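Local coordinates for uncharacterized NTF-2 like protein (Silicibacter pomeroyi DSS-3, PDB 3FKA) that is of unknown function but has an NTF2-like fold and may bind a small molecule in a pocket beside its curved sheet, at residues A9-L14 with D82-H87; V15-M20 with E31-G36; E47-S52 with I57-D62; D99-L104 with W110-K115. One frame throughout, in Å; residues are numbered along the deposited sequence. Where two conformers were deposited one is given.

In the fold
Contacts 1, 2 and 4 lie in the core; contact 3 is only partly buried and lies further from the centre of the chain. Contacts 1 and 2 share helix 4-24. In contact 1 the helix packs on the sheet, and in contact 2 on the short helix 27-33 and the residues after it. Contacts 1 and 4 use neighbouring strands, joined by backbone bonds between Ala84 and Val103 and between Leu86 and Leu101. Contact 3 ties the outermost strand 47-52 to helix 53-63. The chemistry varies with place: contacts 1 and 2 are apolar or aromatic, contact 3 sets a selenomethionine against an amide, and contact 4 joins backbone hydrogen bonds to side-chain packing on both faces.

Contact 1. Residues A9-L14 with D82-H87; sequences AALTAL and DIAMLH
Leu11 of helix 4-24 reaches across to Ala84 and Leu86 of strand 83-92. Its CB leaves the helix toward the strand and only begins the approach. CG is anti to the carbonyl carbon (chi1 -71°), which sets it beside the backbone N and carries both methyls to the strand. CG itself serves as the fork, and the two methyls do the touching. CD1 lies 3.6 Å from Ala84 CB. CD2 sits on the same methyl slightly further off, 3.9 Å from Ala84 CB. Ala84 therefore receives both ends of the leucine fork. CD2 also comes within 4.1 Å of Leu86 CD2, where the two leucine side chains cross at a slant. Leu86 was modelled in two conformers, so this second touch is less certain.

Ala84 and Leu86 are alternate residues of the strand, so they face the helix together. Ile83 and Met85 turn to the other face of the sheet, where they pack on the second subunit. The Leu11 side chain is further enclosed by Val79, Val103 and Trp110 of the same sheet. This is the packing of the long N-terminal helix on the curved sheet of an NTF2-like fold. The small Ala84 side chain lets the leucine come close to the strand. All the groups that meet are aliphatic carbons, so shape and burial rather than polar bonds decide the fit.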
# COMPACT_ATOMS: atom_id res chain seq x y z
N ALA B 9 -8.43 5.60 -12.41
CA ALA B 9 -8.10 6.09 -13.76
C ALA B 9 -7.81 7.61 -13.70
O ALA B 9 -6.84 8.12 -14.30
CB ALA B 9 -9.22 5.77 -14.74
N ALA B 10 -8.62 8.35 -12.95
CA ALA B 10 -8.41 9.81 -12.80
C ALA B 10 -7.08 10.15 -12.11
O ALA B 10 -6.36 11.08 -12.51
CB ALA B 10 -9.58 10.45 -12.06
N LEU B 11 -6.75 9.36 -11.09
CA LEU B 11 -5.50 9.52 -10.34
C LEU B 11 -4.30 9.18 -11.22
O LEU B 11 -3.26 9.85 -11.14
CB LEU B 11 -5.55 8.67 -9.04
CG LEU B 11 -6.50 9.20 -7.96
CD1 LEU B 11 -6.88 8.06 -6.93
CD2 LEU B 11 -5.95 10.43 -7.25
N THR B 12 -4.45 8.17 -12.07
CA THR B 12 -3.40 7.76 -13.01
C THR B 12 -3.14 8.92 -13.97
O THR B 12 -1.96 9.25 -14.24
CB THR B 12 -3.79 6.45 -13.75
OG1 THR B 12 -3.96 5.40 -12.77
CG2 THR B 12 -2.73 6.04 -14.72
N ALA B 13 -4.21 9.54 -14.47
CA ALA B 13 -4.11 10.72 -15.37
C ALA B 13 -3.44 11.87 -14.63
O ALA B 13 -2.61 12.58 -15.22
CB ALA B 13 -5.46 11.16 -15.87
N LEU B 14 -3.82 12.09 -13.38
CA LEU B 14 -3.24 13.13 -12.54
C LEU B 14 -1.74 12.94 -12.41
O LEU B 14 -0.99 13.91 -12.53
CB LEU B 14 -3.90 13.16 -11.16
CG LEU B 14 -3.36 14.15 -10.12
CD1 LEU B 14 -3.54 15.56 -10.61
CD2 LEU B 14 -4.05 13.94 -8.76
N ASP B 82 -13.10 10.06 -0.70
CA ASP B 82 -12.57 11.21 -1.43
C ASP B 82 -11.07 11.52 -1.17
O ASP B 82 -10.61 12.62 -1.51
CB ASP B 82 -13.48 12.44 -1.24
CG ASP B 82 -13.59 12.91 0.19
OD1 ASP B 82 -12.89 12.38 1.07
OD2 ASP B 82 -14.40 13.84 0.41
N ILE B 83 -10.35 10.59 -0.53
CA ILE B 83 -8.91 10.75 -0.28
C ILE B 83 -8.11 9.64 -0.97
O ILE B 83 -8.59 8.51 -1.13
CB ILE B 83 -8.53 10.88 1.23
CG1 ILE B 83 -8.97 9.68 2.05
CG2 ILE B 83 -9.13 12.19 1.80
CD1 ILE B 83 -8.35 9.65 3.47
N ALA B 84 -6.90 9.99 -1.39
CA ALA B 84 -6.00 9.03 -2.03
C ALA B 84 -4.58 9.31 -1.64
O ALA B 84 -4.23 10.45 -1.26
CB ALA B 84 -6.13 9.05 -3.56
N MSE B 85 -3.76 8.27 -1.70
CA MSE B 85 -2.35 8.40 -1.42
C MSE B 85 -1.65 7.54 -2.47
O MSE B 85 -2.06 6.39 -2.69
CB MSE B 85 -2.10 8.01 0.01
CG MSE B 85 -0.74 8.35 0.46
SE MSE B 85 -0.55 8.00 2.36
CE MSE B 85 -1.26 6.17 2.48
N LEU B 86 -0.63 8.10 -3.11
CA LEU B 86 0.08 7.46 -4.21
C LEU B 86 1.57 7.42 -4.01
O LEU B 86 2.15 8.37 -3.48
CB LEU B 86 -0.14 8.28 -5.49
CG LEU B 86 -1.43 8.52 -6.32
CD1 LEU B 86 -1.71 7.40 -7.34
CD2 LEU B 86 -2.66 8.83 -5.44
N HIS B 87 2.20 6.35 -4.48
CA HIS B 87 3.66 6.18 -4.46
C HIS B 87 4.02 6.20 -5.95
O HIS B 87 3.62 5.30 -6.70
CB HIS B 87 4.15 4.92 -3.75
CG HIS B 87 5.61 4.64 -3.92
ND1 HIS B 87 6.15 3.39 -3.71
CD2 HIS B 87 6.63 5.42 -4.34
CE1 HIS B 87 7.45 3.43 -3.93
NE2 HIS B 87 7.77 4.66 -4.31

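Contact 2. Residues V15-M20 with E31-G36; sequences VETYVM and ERIFFG
The rings of Tyr18 and Phe34 meet at a steep angle, with planes at 76° and centroids 5.9 Å apart. Phe34 brings the outer end of its ring, and Tyr18 CD1 lies 3.8 Å from Phe34 CZ. Tyr18 CE1 also sits at the edge of the Phe34 ring, in its plane. Another aromatic neighbour of Phe34 is Phe56, whose ring meets it edge-to-face.

Ile33 packs on the helix backbone where the Tyr18 side chain leaves it. Its CG1 stands between the backbone N and the carbonyl carbon (chi1 72°), the crowded position, and from there CD1 extends straight onto helix 4-24. CD1 comes within 3.4 Å of Tyr18 CA and 3.7 Å of Tyr18 CB. The other branch, Ile33 CG2, meets the preceding residue, 3.9 Å from Thr17 CG2. The Thr17 hydroxyl is hydrogen-bonded to the carbonyl of Ala13, one turn back, while its methyl faces Ile33.

The Tyr18 OH turns to contact 4, where it probably hydrogen-bonds Asp99 OD2, though the spacing is unusually short, and weakly Lys115 NZ. An unidentified ligand, probably from the crystallisation liquor, lies about 4 Å from the Tyr18 side chain and may mark a pocket. Helix 27-33 ends at Ile33, and Phe34 is the first residue to leave helical geometry. A long N-terminal helix, a short second helix and a sheet that together enclose a pocket are typical of the NTF2-like fold.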
# COMPACT_ATOMS: atom_id res chain seq x y z
N VAL B 15 -1.28 11.71 -12.18
CA VAL B 15 0.16 11.43 -12.06
C VAL B 15 0.88 11.78 -13.37
O VAL B 15 1.93 12.41 -13.35
CB VAL B 15 0.44 9.98 -11.69
CG1 VAL B 15 1.95 9.73 -11.70
CG2 VAL B 15 -0.13 9.68 -10.31
N GLU B 16 0.31 11.38 -14.50
CA GLU B 16 0.90 11.70 -15.79
C GLU B 16 0.99 13.22 -15.99
O GLU B 16 2.02 13.74 -16.44
CB GLU B 16 0.12 11.06 -16.93
CG GLU B 16 0.76 11.35 -18.30
CD GLU B 16 0.15 10.56 -19.45
OE1 GLU B 16 -0.89 9.88 -19.28
OE2 GLU B 16 0.72 10.61 -20.56
N THR B 17 -0.07 13.94 -15.64
CA THR B 17 -0.09 15.39 -15.76
C THR B 17 0.99 16.01 -14.87
O THR B 17 1.71 16.93 -15.29
CB THR B 17 -1.48 15.95 -15.40
OG1 THR B 17 -2.44 15.41 -16.32
CG2 THR B 17 -1.47 17.45 -15.50
N TYR B 18 1.07 15.50 -13.64
CA TYR B 18 2.07 15.94 -12.68
C TYR B 18 3.50 15.78 -13.18
O TYR B 18 4.25 16.75 -13.22
CB TYR B 18 1.86 15.22 -11.32
CG TYR B 18 3.10 15.11 -10.48
CD1 TYR B 18 3.75 16.24 -10.04
CD2 TYR B 18 3.62 13.87 -10.13
CE1 TYR B 18 4.88 16.13 -9.30
CE2 TYR B 18 4.75 13.75 -9.40
CZ TYR B 18 5.40 14.87 -8.98
OH TYR B 18 6.55 14.72 -8.23
N VAL B 19 3.85 14.58 -13.63
CA VAL B 19 5.22 14.30 -14.09
C VAL B 19 5.59 15.15 -15.31
O VAL B 19 6.68 15.74 -15.36
CB VAL B 19 5.43 12.79 -14.36
CG1 VAL B 19 6.85 12.51 -14.81
CG2 VAL B 19 5.13 11.97 -13.10
N MSE B 20 4.67 15.25 -16.26
CA MSE B 20 4.93 16.06 -17.46
C MSE B 20 5.00 17.54 -17.16
O MSE B 20 5.87 18.22 -17.69
CB MSE B 20 3.88 15.81 -18.55
CG MSE B 20 3.83 14.40 -19.10
SE MSE B 20 5.57 13.70 -19.60
CE MSE B 20 6.15 15.21 -20.68
N GLU B 31 -0.19 24.77 -11.14
CA GLU B 31 -1.09 25.51 -10.27
C GLU B 31 -2.48 24.89 -10.29
O GLU B 31 -3.20 25.01 -9.31
CB GLU B 31 -1.10 27.01 -10.63
CG GLU B 31 0.24 27.66 -10.27
CD GLU B 31 0.35 29.17 -10.53
OE1 GLU B 31 -0.45 29.75 -11.30
OE2 GLU B 31 1.30 29.77 -9.97
N ARG B 32 -2.86 24.24 -11.38
CA ARG B 32 -4.15 23.58 -11.48
C ARG B 32 -4.20 22.32 -10.64
O ARG B 32 -5.13 22.12 -9.90
CB ARG B 32 -4.48 23.18 -12.93
CG ARG B 32 -5.77 22.36 -13.10
CD ARG B 32 -5.96 21.88 -14.54
NE ARG B 32 -7.12 20.99 -14.64
CZ ARG B 32 -8.41 21.37 -14.76
NH1 ARG B 32 -8.78 22.65 -14.77
NH2 ARG B 32 -9.35 20.44 -14.86
N ILE B 33 -3.17 21.48 -10.76
CA ILE B 33 -3.13 20.17 -10.04
C ILE B 33 -2.71 20.10 -8.58
O ILE B 33 -2.92 19.05 -7.93
CB ILE B 33 -2.32 19.16 -10.89
CG1 ILE B 33 -0.81 19.44 -10.88
CG2 ILE B 33 -2.96 19.11 -12.31
CD1 ILE B 33 -0.01 18.42 -11.67
N PHE B 34 -2.09 21.18 -8.10
CA PHE B 34 -1.67 21.32 -6.71
C PHE B 34 -2.48 22.44 -6.08
O PHE B 34 -2.63 23.53 -6.67
CB PHE B 34 -0.20 21.72 -6.58
CG PHE B 34 0.78 20.60 -6.79
CD1 PHE B 34 1.33 20.36 -8.04
CD2 PHE B 34 1.18 19.82 -5.72
CE1 PHE B 34 2.23 19.34 -8.24
CE2 PHE B 34 2.10 18.78 -5.92
CZ PHE B 34 2.63 18.56 -7.18
N PHE B 35 -3.01 22.17 -4.88
CA PHE B 35 -3.69 23.18 -4.09
C PHE B 35 -2.74 24.33 -3.79
O PHE B 35 -1.53 24.13 -3.67
CB PHE B 35 -4.20 22.62 -2.76
CG PHE B 35 -5.50 21.87 -2.86
CD1 PHE B 35 -6.69 22.59 -2.84
CD2 PHE B 35 -5.57 20.49 -2.92
CE1 PHE B 35 -7.94 21.95 -2.90
CE2 PHE B 35 -6.83 19.84 -2.98
CZ PHE B 35 -8.00 20.58 -2.98
N GLY B 36 -3.29 25.53 -3.64
CA GLY B 36 -2.51 26.71 -3.31
C GLY B 36 -1.61 26.55 -2.10
O GLY B 36 -0.47 26.98 -2.13

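Contact 3. Residues E47-S52 with I57-D62; sequences ELLWNS and IAMCED
Strand 47-52, which carries Leu49 and Asn51, leads straight into helix 53-63, which carries Met59. The chain thus passes directly from an edge strand into a helix, as part of the NTF2-like fold. Ser52 holds the N-cap position between the two, and its OG caps the backbone N of Ala55. Leu49 and Asn51 are alternate strand residues and both point toward the helix. Met59 lies near the middle of the helix and points toward the strand. Strand 47-52 is an outermost strand of the sheet within the chain, and its backbone pairs with strand 38-44.

Met59, built as selenomethionine, carries most of the contact. Its chain is extended beyond CG (chi2 167°, chi3 -178°), so SE and CE are held well out from the helix. They meet the Asn51 side chain, which comes from the opposite direction. CE also lies 4.3 Å from Leu49 CD2, a looser apolar touch two residues back along the strand. The Leu49 side chain is itself about 3 Å from an unidentified ligand, which was probably picked up in crystallisation but may mark a pocket.

The amide of Asn51 is anchored from the other strand, since its ND2 donates to Glu40 OE1. That bond probably fixes the rotation of the amide and so sets which atom faces which part of Met59. SE and CE both lie off the amide plane, on the same side. SE is 3.4 Å from Asn51 ND2, while the CE methyl is 3.3 Å from Asn51 OD1.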
# COMPACT_ATOMS: atom_id res chain seq x y z
N GLU B 47 19.75 18.59 3.76
CA GLU B 47 18.89 19.43 4.59
C GLU B 47 17.42 19.32 4.28
O GLU B 47 17.04 18.94 3.19
CB GLU B 47 19.23 20.90 4.41
CG GLU B 47 20.61 21.31 4.85
CD GLU B 47 20.75 22.81 4.85
OE1 GLU B 47 19.88 23.51 4.26
OE2 GLU B 47 21.73 23.30 5.46
N LEU B 48 16.61 19.67 5.28
CA LEU B 48 15.18 19.68 5.15
C LEU B 48 14.80 20.83 4.24
O LEU B 48 15.20 21.97 4.50
CB LEU B 48 14.52 19.90 6.51
CG LEU B 48 13.00 20.04 6.62
CD1 LEU B 48 12.30 18.79 6.10
CD2 LEU B 48 12.60 20.36 8.08
N LEU B 49 14.07 20.52 3.18
CA LEU B 49 13.60 21.53 2.25
C LEU B 49 12.09 21.44 2.26
O LEU B 49 11.55 20.39 1.87
CB LEU B 49 14.18 21.30 0.86
CG LEU B 49 13.84 22.36 -0.19
CD1 LEU B 49 14.29 23.75 0.25
CD2 LEU B 49 14.46 22.03 -1.57
N TRP B 50 11.42 22.48 2.76
CA TRP B 50 9.97 22.54 2.79
C TRP B 50 9.57 23.60 1.78
O TRP B 50 9.69 24.81 2.07
CB TRP B 50 9.46 22.89 4.18
CG TRP B 50 7.97 22.73 4.28
CD1 TRP B 50 7.01 23.49 3.68
CD2 TRP B 50 7.28 21.77 5.08
NE1 TRP B 50 5.76 23.03 4.02
CE2 TRP B 50 5.91 21.98 4.88
CE3 TRP B 50 7.71 20.75 5.94
CZ2 TRP B 50 4.94 21.18 5.50
CZ3 TRP B 50 6.74 19.97 6.56
CH2 TRP B 50 5.38 20.20 6.34
N ASN B 51 9.07 23.17 0.63
CA ASN B 51 8.67 24.09 -0.43
C ASN B 51 7.19 24.36 -0.58
O ASN B 51 6.41 23.42 -0.63
CB ASN B 51 9.10 23.52 -1.79
CG ASN B 51 10.59 23.39 -1.94
OD1 ASN B 51 11.36 24.23 -1.49
ND2 ASN B 51 11.01 22.32 -2.62
N SER B 52 6.83 25.64 -0.69
CA SER B 52 5.47 26.05 -0.98
C SER B 52 5.22 25.74 -2.46
O SER B 52 6.18 25.48 -3.21
CB SER B 52 5.32 27.55 -0.77
OG SER B 52 6.15 28.27 -1.66
N ILE B 57 7.16 25.36 -7.95
CA ILE B 57 6.89 25.67 -9.37
C ILE B 57 8.09 26.45 -9.98
O ILE B 57 8.52 26.15 -11.08
CB ILE B 57 5.56 26.39 -9.56
CG1 ILE B 57 4.42 25.43 -9.25
CG2 ILE B 57 5.46 26.90 -10.99
CD1 ILE B 57 3.08 26.07 -9.35
N ALA B 58 8.65 27.40 -9.23
CA ALA B 58 9.83 28.13 -9.67
C ALA B 58 10.99 27.13 -9.89
O ALA B 58 11.78 27.32 -10.80
CB ALA B 58 10.23 29.19 -8.68
N MSE B 59 11.08 26.10 -9.06
CA MSE B 59 12.14 25.07 -9.21
C MSE B 59 11.89 24.26 -10.48
O MSE B 59 12.86 23.90 -11.17
CB MSE B 59 12.25 24.21 -7.95
CG MSE B 59 12.77 25.03 -6.78
SE MSE B 59 12.51 24.05 -5.14
CE MSE B 59 13.20 25.40 -3.91
N CYS B 60 10.61 23.96 -10.80
CA CYS B 60 10.26 23.24 -12.03
C CYS B 60 10.59 24.11 -13.23
O CYS B 60 11.13 23.62 -14.22
CB CYS B 60 8.80 22.84 -12.07
SG CYS B 60 8.36 21.63 -10.81
N GLU B 61 10.29 25.41 -13.15
CA GLU B 61 10.65 26.30 -14.25
C GLU B 61 12.17 26.26 -14.48
O GLU B 61 12.63 26.13 -15.62
CB GLU B 61 10.17 27.73 -14.00
CG GLU B 61 8.68 27.92 -14.04
CD GLU B 61 8.25 29.33 -13.65
OE1 GLU B 61 8.83 29.92 -12.69
OE2 GLU B 61 7.29 29.84 -14.30
N ASP B 62 12.95 26.37 -13.39
CA ASP B 62 14.39 26.40 -13.44
C ASP B 62 15.00 25.24 -14.20
O ASP B 62 15.92 25.45 -15.00
CB ASP B 62 15.01 26.47 -12.03
CG ASP B 62 14.95 27.84 -11.42
OD1 ASP B 62 14.82 28.82 -12.18
OD2 ASP B 62 15.10 27.94 -10.19

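Contact 4. Residues D99-L104 with W110-K115; sequences DFLTVL and WRIVSK. With EDO (1,2-ethanediol), chain Q.
Thr102 faces two residues at once, Val113 and Ser114, in a classic beta bulge. Thr102 O accepts from Val113 N at 2.9 Å and only weakly from Ser114 N at 3.4 Å. Thr102 N donates to Ser114 O at 3.0 Å. Val113 has a psi of -41°, far from extended, and this takes up the extra residue. Past this shift Leu104 and Arg111 form a hydrogen-bonded pair (Leu104 N to Arg111 O 3.0 Å, Arg111 N to Leu104 O 2.9 Å).

These strands form the antiparallel hairpin 95-106/109-119, within the mixed sheet of the NTF2-like fold. Val103 shares a face with Leu101, Ile112 and Lys115, and its CG1 meets the edge of the Trp110 ring at CE3, 3.8 Å away. On that face Lys115 runs beside Leu101. Its CD crosses Asp99 at a slant, 3.8 Å from Asp99 CG, and NZ forms a salt bridge with Glu40. Thr102 and Ser114 turn to the second subunit, where Thr102 OG1 bonds Ser114 OG of that subunit. One water links Phe100 O to Ser114 OG, which also bonds Ser39 OG. At the hairpin end an ethanediol, probably from the crystallisation liquor, donates from O2 to Trp110 O at 2.9 Å.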
# COMPACT_ATOMS: atom_id res chain seq x y z
N ASP B 99 8.17 9.51 -4.64
CA ASP B 99 7.24 10.52 -4.19
C ASP B 99 6.05 9.87 -3.53
O ASP B 99 5.52 8.89 -4.07
CB ASP B 99 6.66 11.32 -5.36
CG ASP B 99 7.65 12.21 -6.07
OD1 ASP B 99 8.76 12.52 -5.57
OD2 ASP B 99 7.27 12.64 -7.17
N PHE B 100 5.64 10.38 -2.36
CA PHE B 100 4.44 9.95 -1.67
C PHE B 100 3.52 11.17 -1.72
O PHE B 100 3.84 12.19 -1.10
CB PHE B 100 4.63 9.49 -0.24
CG PHE B 100 5.47 8.25 -0.08
CD1 PHE B 100 5.56 7.25 -1.06
CD2 PHE B 100 6.04 7.99 1.16
CE1 PHE B 100 6.25 6.11 -0.82
CE2 PHE B 100 6.71 6.85 1.39
CZ PHE B 100 6.83 5.89 0.41
N LEU B 101 2.42 11.05 -2.45
CA LEU B 101 1.46 12.13 -2.65
C LEU B 101 0.16 11.90 -1.88
O LEU B 101 -0.29 10.77 -1.84
CB LEU B 101 1.10 12.21 -4.14
CG LEU B 101 2.14 12.42 -5.26
CD1 LEU B 101 1.51 12.13 -6.65
CD2 LEU B 101 2.77 13.80 -5.26
N THR B 102 -0.42 12.94 -1.28
CA THR B 102 -1.73 12.86 -0.61
C THR B 102 -2.59 13.67 -1.58
O THR B 102 -2.15 14.73 -2.08
CB THR B 102 -1.79 13.40 0.83
OG1 THR B 102 -1.22 14.70 0.90
CG2 THR B 102 -1.02 12.46 1.74
N VAL B 103 -3.81 13.18 -1.87
CA VAL B 103 -4.67 13.79 -2.88
C VAL B 103 -6.09 13.81 -2.36
O VAL B 103 -6.50 12.89 -1.63
CB VAL B 103 -4.63 12.96 -4.19
CG1 VAL B 103 -5.18 13.77 -5.38
CG2 VAL B 103 -3.19 12.50 -4.54
N LEU B 104 -6.84 14.84 -2.74
CA LEU B 104 -8.22 15.01 -2.33
C LEU B 104 -9.11 15.21 -3.54
O LEU B 104 -8.76 15.98 -4.44
CB LEU B 104 -8.38 16.23 -1.44
CG LEU B 104 -9.76 16.52 -0.84
CD1 LEU B 104 -10.13 15.51 0.26
CD2 LEU B 104 -9.81 17.96 -0.28
N TRP B 110 -9.61 15.34 -8.65
CA TRP B 110 -8.52 15.00 -7.74
C TRP B 110 -7.45 16.07 -7.83
O TRP B 110 -7.05 16.44 -8.94
CB TRP B 110 -7.96 13.62 -8.06
CG TRP B 110 -8.93 12.51 -7.79
CD1 TRP B 110 -9.80 11.94 -8.68
CD2 TRP B 110 -9.13 11.85 -6.55
NE1 TRP B 110 -10.53 10.94 -8.05
CE2 TRP B 110 -10.14 10.88 -6.74
CE3 TRP B 110 -8.58 12.01 -5.27
CZ2 TRP B 110 -10.58 10.04 -5.71
CZ3 TRP B 110 -9.02 11.16 -4.25
CH2 TRP B 110 -10.00 10.19 -4.48
N ARG B 111 -6.98 16.56 -6.67
CA ARG B 111 -6.00 17.65 -6.64
C ARG B 111 -5.02 17.33 -5.51
O ARG B 111 -5.41 16.86 -4.44
CB ARG B 111 -6.69 18.99 -6.48
CG ARG B 111 -5.85 20.18 -6.83
CD ARG B 111 -6.68 21.44 -6.70
NE ARG B 111 -5.91 22.59 -7.16
CZ ARG B 111 -6.18 23.85 -6.85
NH1 ARG B 111 -7.15 24.18 -6.00
NH2 ARG B 111 -5.39 24.81 -7.34
N ILE B 112 -3.75 17.59 -5.76
CA ILE B 112 -2.68 17.21 -4.84
C ILE B 112 -2.55 18.15 -3.63
O ILE B 112 -2.44 19.38 -3.77
CB ILE B 112 -1.33 17.11 -5.56
CG1 ILE B 112 -1.40 16.13 -6.74
CG2 ILE B 112 -0.27 16.67 -4.54
CD1 ILE B 112 -0.17 16.20 -7.69
N VAL B 113 -2.57 17.54 -2.45
CA VAL B 113 -2.48 18.23 -1.18
C VAL B 113 -1.02 18.38 -0.73
O VAL B 113 -0.63 19.44 -0.23
CB VAL B 113 -3.33 17.52 -0.10
CG1 VAL B 113 -3.11 18.16 1.31
CG2 VAL B 113 -4.80 17.53 -0.51
N SER B 114 -0.23 17.32 -0.91
CA SER B 114 1.15 17.35 -0.50
C SER B 114 1.94 16.27 -1.19
O SER B 114 1.38 15.27 -1.65
CB SER B 114 1.26 17.11 1.02
OG SER B 114 2.62 17.16 1.47
N LYS B 115 3.24 16.50 -1.24
CA LYS B 115 4.18 15.57 -1.83
C LYS B 115 5.40 15.47 -0.92
O LYS B 115 5.99 16.49 -0.60
CB LYS B 115 4.68 16.02 -3.19
CG LYS B 115 5.57 14.98 -3.93
CD LYS B 115 6.57 15.64 -4.89
CE LYS B 115 5.93 16.64 -5.84
NZ LYS B 115 6.97 17.25 -6.70
C1 EDO Q . -8.31 21.12 -10.60
O1 EDO Q . -9.28 21.17 -9.53
C2 EDO Q . -7.41 19.91 -10.46
O2 EDO Q . -8.19 18.76 -10.17
O HOH W 1 2.73 14.17 1.21